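Side-chain contacts in cytochrome P450 (Bacillus megaterium, PDB 5L92), which binds heme b and the steroid corticosterone and probably acts as a monooxygenase that oxidises steroids: residues A[113-118]-A[140-145]; A[253-258]-A[364-369]; A[97-102]-A[211-216]. All blocks are in the same frame, centred on the assembly; numbering follows the deposited sequence.

How the interactions relate
Interactions 1 and 2 belong to the helical core of the P450 fold, where helices D (112-125), E (141-151), the C-terminal part of the I-helix (247-260) and L (355-372) bundle together. Their centres lie about 14 Å apart and they touch through helix L: Ile364 CG2 packs 3.7 Å from Ile115 CG2. Interaction 3 does not touch interaction 1, the nearest atoms being about 6 Å apart, yet both lean on helix 141-151. It lies closer to the cofactor: the side chain of Val99 is about 7 Å from the heme and 12 Å from the corticosterone, those of Thr254 and Ile115 about 9 and 10 Å from the heme. All three are probably packing contacts behind the heme's immediate shell.

Interaction 1 (A[113-118]-A[140-145]); sequences PKIARI and YPLPVM
Leu142 pushes its CD1 methyl into the hollow between Ile115 and Ile118, which stand one turn apart on helix 112-125. CD1 comes 3.7 Å from Ile118 CG2 and 4.0 Å from Ile115 CG2, while the other branch, CD2, lies 4.1 Å from Ile115 CG2. The fit is reciprocal: Ile118 CG2 is itself a bump lodged between Leu142 CD1 and Met145 SD, the latter at 3.5 Å. In both isoleucines CG2 is the branch that points across, because chi1 (-68° in Ile115, -61° in Ile118) puts CG1 beside the backbone N and swings the methyl to the far side from it. Leu142 runs across Ile115 at about a right angle, whereas the thioether of Met145, extended beyond CG, slides past Ile118 in the opposite sense. The segments run largely antiparallel, at 140°, with their axes 10.2 Å apart. They correspond to helices D and E of the P450 fold; helix 355-372 packs against both segments, Ile360 and Ile364 touching Ile115, and Met365 touching Leu142. No hydrogen bond links the two segments. Methyl groups and a polarisable sulfur meet here, so the contact depends on dispersion, burial of apolar surface and complementary shape, without the directional demands of a polar bond.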
# COMPACT_ATOMS: atom_id res chain seq x y z
N PRO A 113 -21.21 -5.89 3.03
CA PRO A 113 -22.03 -5.67 4.24
C PRO A 113 -21.23 -5.78 5.52
O PRO A 113 -21.56 -5.10 6.51
CB PRO A 113 -23.12 -6.76 4.15
CG PRO A 113 -23.06 -7.28 2.73
CD PRO A 113 -21.59 -7.13 2.34
N LYS A 114 -20.20 -6.63 5.56
CA LYS A 114 -19.28 -6.61 6.69
C LYS A 114 -18.57 -5.26 6.79
O LYS A 114 -18.51 -4.65 7.86
CB LYS A 114 -18.24 -7.74 6.56
CG LYS A 114 -18.78 -9.13 6.76
CD LYS A 114 -17.68 -10.21 6.68
CE LYS A 114 -18.28 -11.60 6.79
NZ LYS A 114 -17.31 -12.70 6.46
N ILE A 115 -18.05 -4.77 5.67
CA ILE A 115 -17.32 -3.51 5.70
C ILE A 115 -18.24 -2.38 6.15
O ILE A 115 -17.86 -1.54 6.98
CB ILE A 115 -16.69 -3.23 4.32
CG1 ILE A 115 -15.58 -4.25 4.05
CG2 ILE A 115 -16.10 -1.79 4.24
CD1 ILE A 115 -15.25 -4.52 2.59
N ALA A 116 -19.48 -2.39 5.67
CA ALA A 116 -20.37 -1.29 6.04
C ALA A 116 -20.68 -1.33 7.53
O ALA A 116 -20.83 -0.27 8.16
CB ALA A 116 -21.65 -1.33 5.17
N ARG A 117 -20.72 -2.51 8.13
CA ARG A 117 -21.03 -2.58 9.56
C ARG A 117 -19.85 -2.15 10.41
O ARG A 117 -20.02 -1.46 11.43
CB ARG A 117 -21.44 -4.01 9.95
CG ARG A 117 -22.88 -4.37 9.67
CD ARG A 117 -23.27 -5.69 10.37
NE ARG A 117 -22.40 -6.82 10.03
CZ ARG A 117 -22.59 -7.64 8.99
NH1 ARG A 117 -23.60 -7.47 8.15
NH2 ARG A 117 -21.73 -8.64 8.77
N ILE A 118 -18.66 -2.57 10.03
CA ILE A 118 -17.48 -2.12 10.75
C ILE A 118 -17.38 -0.61 10.67
O ILE A 118 -17.11 0.07 11.68
CB ILE A 118 -16.22 -2.80 10.20
CG1 ILE A 118 -16.34 -4.32 10.38
CG2 ILE A 118 -14.98 -2.26 10.95
CD1 ILE A 118 -15.42 -5.09 9.54
N TYR A 140 -7.41 3.50 9.81
CA TYR A 140 -6.51 2.41 10.22
C TYR A 140 -7.34 1.19 10.69
O TYR A 140 -7.18 0.10 10.14
CB TYR A 140 -5.50 2.85 11.32
CG TYR A 140 -4.91 1.62 11.97
CD1 TYR A 140 -4.06 0.79 11.25
CD2 TYR A 140 -5.30 1.21 13.24
CE1 TYR A 140 -3.57 -0.38 11.77
CE2 TYR A 140 -4.80 -0.01 13.78
CZ TYR A 140 -3.93 -0.79 13.03
OH TYR A 140 -3.42 -2.00 13.52
N PRO A 141 -8.26 1.34 11.64
CA PRO A 141 -8.97 0.14 12.16
C PRO A 141 -9.75 -0.64 11.11
O PRO A 141 -9.71 -1.88 11.12
CB PRO A 141 -9.91 0.71 13.22
CG PRO A 141 -9.40 2.05 13.54
CD PRO A 141 -8.65 2.56 12.35
N LEU A 142 -10.50 0.03 10.23
CA LEU A 142 -11.34 -0.75 9.33
C LEU A 142 -10.54 -1.78 8.57
O LEU A 142 -10.92 -2.97 8.60
CB LEU A 142 -12.14 0.15 8.39
CG LEU A 142 -12.78 -0.54 7.17
CD1 LEU A 142 -13.91 -1.48 7.54
CD2 LEU A 142 -13.27 0.45 6.18
N PRO A 143 -9.44 -1.44 7.90
CA PRO A 143 -8.79 -2.46 7.08
C PRO A 143 -8.08 -3.56 7.88
O PRO A 143 -7.94 -4.68 7.37
CB PRO A 143 -7.84 -1.63 6.23
CG PRO A 143 -8.47 -0.28 6.20
CD PRO A 143 -8.96 -0.09 7.56
N VAL A 144 -7.60 -3.30 9.09
CA VAL A 144 -6.96 -4.38 9.84
C VAL A 144 -8.03 -5.34 10.37
O VAL A 144 -7.78 -6.55 10.50
CB VAL A 144 -6.09 -3.82 10.97
CG1 VAL A 144 -6.93 -3.09 12.01
CG2 VAL A 144 -5.25 -4.95 11.64
N MET A 145 -9.21 -4.82 10.67
CA MET A 145 -10.32 -5.66 11.12
C MET A 145 -10.79 -6.55 9.99
O MET A 145 -11.12 -7.72 10.21
CB MET A 145 -11.48 -4.79 11.62
CG MET A 145 -11.22 -4.09 12.93
SD MET A 145 -12.37 -2.73 13.19
CE MET A 145 -12.41 -2.60 14.95

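Interaction 2 (A[253-258]-A[364-369]); sequences NTIYCL and IMLAEL
Leu366 is the residue through which most of the apolar packing passes. Its CD1 packs on Thr254, 3.7 Å from CG2, and also reaches CB of that residue. CD2 sits mainly on Ile255, 3.7 Å from its CD1 and 3.8 Å from its CG1, the two side chains sliding past each other in opposite directions; it also lies 4.0 Å from Thr254 CG2. One turn further along helix 355-372, Leu369 adds a second seat for Ile255, its CD1 lying 3.9 Å from Ile255 CD1 as the two chains cross at about a right angle. At 11.5 Å between the segment axes, inclined at 39°, the helices meet through the ends of their side chains, not backbone to backbone. An alanine in place of Leu366 would remove both methyl branches and would probably open a gap facing Thr254 and leave the end of Ile255 with Leu369 as its remaining partner across the contact.

Two polar groups bond within their own helices. Thr254, with chi1 at -71°, holds OG1 beside its backbone N, and the hydroxyl is hydrogen-bonded to the carbonyl of Leu250; Leu366 CD1 still touches OG1, at 3.8 Å. Glu368 forms a salt bridge with Arg372. Helix K, 275-285, lies alongside, Val282 touching Thr254 and Ile279 touching Leu366. Helix 247-260, the C-terminal part of the I-helix, and helix L (355-372) are thus joined by a buried contact with no polar bond across it: methyls and methylenes, with the threonine oxygen, already bonded to Leu250, at the margin.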
# COMPACT_ATOMS: atom_id res chain seq x y z
N ASN A 253 -5.57 9.84 2.75
CA ASN A 253 -5.08 10.74 1.70
C ASN A 253 -6.23 11.33 0.90
O ASN A 253 -6.10 12.45 0.39
CB ASN A 253 -4.14 10.01 0.73
CG ASN A 253 -2.78 9.70 1.34
OD1 ASN A 253 -2.53 10.06 2.47
ND2 ASN A 253 -1.92 9.00 0.58
N THR A 254 -7.32 10.57 0.72
CA THR A 254 -8.48 11.09 0.02
C THR A 254 -9.08 12.25 0.79
O THR A 254 -9.38 13.30 0.22
CB THR A 254 -9.56 10.02 -0.19
OG1 THR A 254 -9.12 9.07 -1.16
CG2 THR A 254 -10.84 10.67 -0.72
N ILE A 255 -9.26 12.06 2.10
CA ILE A 255 -9.77 13.11 2.94
C ILE A 255 -8.83 14.31 2.88
O ILE A 255 -9.28 15.46 2.80
CB ILE A 255 -9.94 12.61 4.39
CG1 ILE A 255 -11.03 11.51 4.46
CG2 ILE A 255 -10.28 13.74 5.34
CD1 ILE A 255 -12.35 11.98 4.16
N TYR A 256 -7.52 14.06 2.90
CA TYR A 256 -6.56 15.15 2.78
C TYR A 256 -6.77 15.91 1.47
O TYR A 256 -6.77 17.14 1.47
CB TYR A 256 -5.13 14.64 2.89
CG TYR A 256 -4.15 15.80 2.95
CD1 TYR A 256 -3.62 16.35 1.79
CD2 TYR A 256 -3.81 16.37 4.16
CE1 TYR A 256 -2.76 17.41 1.84
CE2 TYR A 256 -2.98 17.42 4.23
CZ TYR A 256 -2.44 17.95 3.05
OH TYR A 256 -1.60 19.01 3.12
N CYS A 257 -6.96 15.20 0.37
CA CYS A 257 -7.11 15.88 -0.92
C CYS A 257 -8.40 16.70 -0.97
O CYS A 257 -8.40 17.82 -1.52
CB CYS A 257 -7.10 14.88 -2.07
SG CYS A 257 -5.47 14.15 -2.49
N LEU A 258 -9.49 16.19 -0.37
CA LEU A 258 -10.78 16.87 -0.43
C LEU A 258 -10.80 18.10 0.47
O LEU A 258 -11.48 19.09 0.16
CB LEU A 258 -11.93 15.91 -0.06
CG LEU A 258 -12.12 14.75 -1.03
CD1 LEU A 258 -13.11 13.77 -0.47
CD2 LEU A 258 -12.52 15.14 -2.45
N ILE A 364 -16.76 2.44 0.62
CA ILE A 364 -17.75 2.33 1.68
C ILE A 364 -17.41 3.27 2.82
O ILE A 364 -18.28 3.98 3.34
CB ILE A 364 -17.85 0.86 2.15
CG1 ILE A 364 -18.44 0.01 1.03
CG2 ILE A 364 -18.59 0.77 3.45
CD1 ILE A 364 -18.51 -1.49 1.28
N MET A 365 -16.15 3.32 3.23
CA MET A 365 -15.80 4.19 4.35
C MET A 365 -15.94 5.67 3.95
O MET A 365 -16.44 6.49 4.71
CB MET A 365 -14.40 3.88 4.83
CG MET A 365 -13.80 4.85 5.84
SD MET A 365 -14.69 5.01 7.38
CE MET A 365 -13.94 3.65 8.31
N LEU A 366 -15.48 6.02 2.77
CA LEU A 366 -15.47 7.44 2.42
C LEU A 366 -16.89 7.96 2.18
O LEU A 366 -17.21 9.07 2.60
CB LEU A 366 -14.60 7.68 1.22
CG LEU A 366 -13.09 7.57 1.51
CD1 LEU A 366 -12.31 7.45 0.23
CD2 LEU A 366 -12.60 8.72 2.35
N ALA A 367 -17.75 7.15 1.54
CA ALA A 367 -19.12 7.58 1.25
C ALA A 367 -19.87 7.86 2.54
O ALA A 367 -20.64 8.83 2.64
CB ALA A 367 -19.85 6.51 0.43
N GLU A 368 -19.61 7.05 3.56
CA GLU A 368 -20.30 7.23 4.82
C GLU A 368 -19.75 8.44 5.56
O GLU A 368 -20.50 9.25 6.11
CB GLU A 368 -20.17 5.96 5.64
CG GLU A 368 -20.92 5.95 6.92
CD GLU A 368 -22.42 5.95 6.71
OE1 GLU A 368 -22.88 5.46 5.66
OE2 GLU A 368 -23.13 6.45 7.60
N LEU A 369 -18.43 8.62 5.55
CA LEU A 369 -17.86 9.83 6.14
C LEU A 369 -18.46 11.08 5.51
O LEU A 369 -18.82 12.04 6.21
CB LEU A 369 -16.35 9.83 5.95
CG LEU A 369 -15.51 9.38 7.10
CD1 LEU A 369 -14.08 9.52 6.65
CD2 LEU A 369 -15.82 10.22 8.33

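Interaction 3 (A[97-102]-A[211-216]); sequences ALVNKA and DDIISV
Ala102 and Ile213 bring the two backbones to 8.0 Å between their CA atoms, where the chain following helix 91-97 passes the start of helix 213-222. A single methyl group bridges the space: Ile213 CD1 lies 4.0 Å from Ala102 CB and 4.1 Å from Val99 CG1, touching both at once. It gets there because CG1 of Ile213 stands anti to the backbone N (chi1 -170°), which carries CD1 outward from the helix start. Val99 is met by its CG1 branch alone, the two side chains crossing at about a right angle, while Ala102 offers its CB. No hydrogen bond spans the contact.

The residue just before Ile213 fixes the helix start. Asp212 is the N-cap: its OD1 accepts the backbone N of Ser215 at 2.8 Å, a nearly straight bond with an N-H...O angle of 171°. The same oxygen takes a second bond from Ser215 OG, 2.9 Å away and tilted 38° above the carboxylate plane. Two donors thus grip OD1 and restrain the carboxylate from turning, while OD2 forms a salt bridge with Lys205.

Arg96, a heme-binding residue, is about 5 Å from Val99, side chain to side chain. Phe235 of helix 229-245, the first part of the I-helix, touches both Val99 and Ile213. Helix H (213-222) also starts against helix G (177-207), where Ile214 packs on Phe198 and Ile201, and against helix E (141-151), whose Ile150 and Leu151 pack on Ile213, with a backbone hydrogen bond joining Ile213 and Ile150.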
# COMPACT_ATOMS: atom_id res chain seq x y z
N ALA A 97 -1.63 -18.51 -8.33
CA ALA A 97 -2.75 -19.33 -8.76
C ALA A 97 -3.55 -19.86 -7.58
O ALA A 97 -4.75 -20.04 -7.69
CB ALA A 97 -2.23 -20.48 -9.62
N LEU A 98 -2.91 -20.08 -6.43
CA LEU A 98 -3.59 -20.69 -5.28
C LEU A 98 -4.49 -19.73 -4.52
O LEU A 98 -5.33 -20.19 -3.75
CB LEU A 98 -2.57 -21.25 -4.30
CG LEU A 98 -1.70 -22.38 -4.82
CD1 LEU A 98 -0.87 -22.79 -3.67
CD2 LEU A 98 -2.52 -23.57 -5.35
N VAL A 99 -4.32 -18.43 -4.71
CA VAL A 99 -5.05 -17.42 -3.96
C VAL A 99 -5.87 -16.49 -4.84
O VAL A 99 -6.65 -15.70 -4.31
CB VAL A 99 -4.09 -16.57 -3.10
CG1 VAL A 99 -3.44 -17.42 -2.03
CG2 VAL A 99 -3.03 -15.91 -4.01
N ASN A 100 -5.68 -16.52 -6.16
CA ASN A 100 -6.34 -15.56 -7.04
C ASN A 100 -7.84 -15.54 -6.82
O ASN A 100 -8.43 -14.48 -6.54
CB ASN A 100 -6.01 -15.88 -8.50
CG ASN A 100 -5.07 -14.88 -9.11
OD1 ASN A 100 -5.02 -13.73 -8.70
ND2 ASN A 100 -4.31 -15.31 -10.11
N LYS A 101 -8.48 -16.70 -6.93
CA LYS A 101 -9.94 -16.76 -6.86
C LYS A 101 -10.46 -16.15 -5.56
O LYS A 101 -11.53 -15.54 -5.56
CB LYS A 101 -10.41 -18.21 -7.01
CG LYS A 101 -10.03 -18.85 -8.36
CD LYS A 101 -10.60 -18.08 -9.56
CE LYS A 101 -10.15 -18.69 -10.89
NZ LYS A 101 -11.15 -18.49 -11.99
N ALA A 102 -9.72 -16.27 -4.47
CA ALA A 102 -10.20 -15.71 -3.21
C ALA A 102 -10.26 -14.17 -3.19
O ALA A 102 -10.87 -13.62 -2.27
CB ALA A 102 -9.33 -16.22 -2.07
N ASP A 211 -13.07 -20.63 8.45
CA ASP A 211 -13.43 -20.00 7.19
C ASP A 211 -12.51 -18.79 6.97
O ASP A 211 -12.91 -17.62 7.07
CB ASP A 211 -14.90 -19.60 7.22
CG ASP A 211 -15.43 -19.20 5.87
OD1 ASP A 211 -14.79 -19.55 4.86
OD2 ASP A 211 -16.50 -18.55 5.82
N ASP A 212 -11.26 -19.10 6.67
CA ASP A 212 -10.22 -18.09 6.47
C ASP A 212 -9.20 -18.62 5.48
O ASP A 212 -9.16 -19.81 5.17
CB ASP A 212 -9.52 -17.71 7.79
CG ASP A 212 -9.04 -18.94 8.58
OD1 ASP A 212 -8.09 -19.61 8.14
OD2 ASP A 212 -9.61 -19.22 9.66
N ILE A 213 -8.35 -17.72 4.98
CA ILE A 213 -7.47 -18.12 3.90
C ILE A 213 -6.25 -18.90 4.39
O ILE A 213 -5.59 -19.55 3.58
CB ILE A 213 -7.03 -16.89 3.08
CG1 ILE A 213 -6.31 -17.36 1.83
CG2 ILE A 213 -6.15 -15.98 3.90
CD1 ILE A 213 -6.41 -16.45 0.69
N ILE A 214 -5.93 -18.85 5.67
CA ILE A 214 -4.87 -19.73 6.16
C ILE A 214 -5.34 -21.19 6.12
O ILE A 214 -4.63 -22.07 5.62
CB ILE A 214 -4.43 -19.31 7.57
CG1 ILE A 214 -3.77 -17.93 7.49
CG2 ILE A 214 -3.49 -20.39 8.20
CD1 ILE A 214 -3.25 -17.45 8.81
N SER A 215 -6.54 -21.45 6.66
CA SER A 215 -7.16 -22.77 6.53
C SER A 215 -7.25 -23.19 5.07
O SER A 215 -6.93 -24.32 4.73
CB SER A 215 -8.57 -22.75 7.14
OG SER A 215 -8.54 -22.42 8.52
N VAL A 216 -7.64 -22.27 4.19
CA VAL A 216 -7.81 -22.66 2.81
C VAL A 216 -6.49 -23.10 2.20
O VAL A 216 -6.46 -24.00 1.36
CB VAL A 216 -8.46 -21.53 2.00
CG1 VAL A 216 -8.44 -21.87 0.52
CG2 VAL A 216 -9.89 -21.32 2.46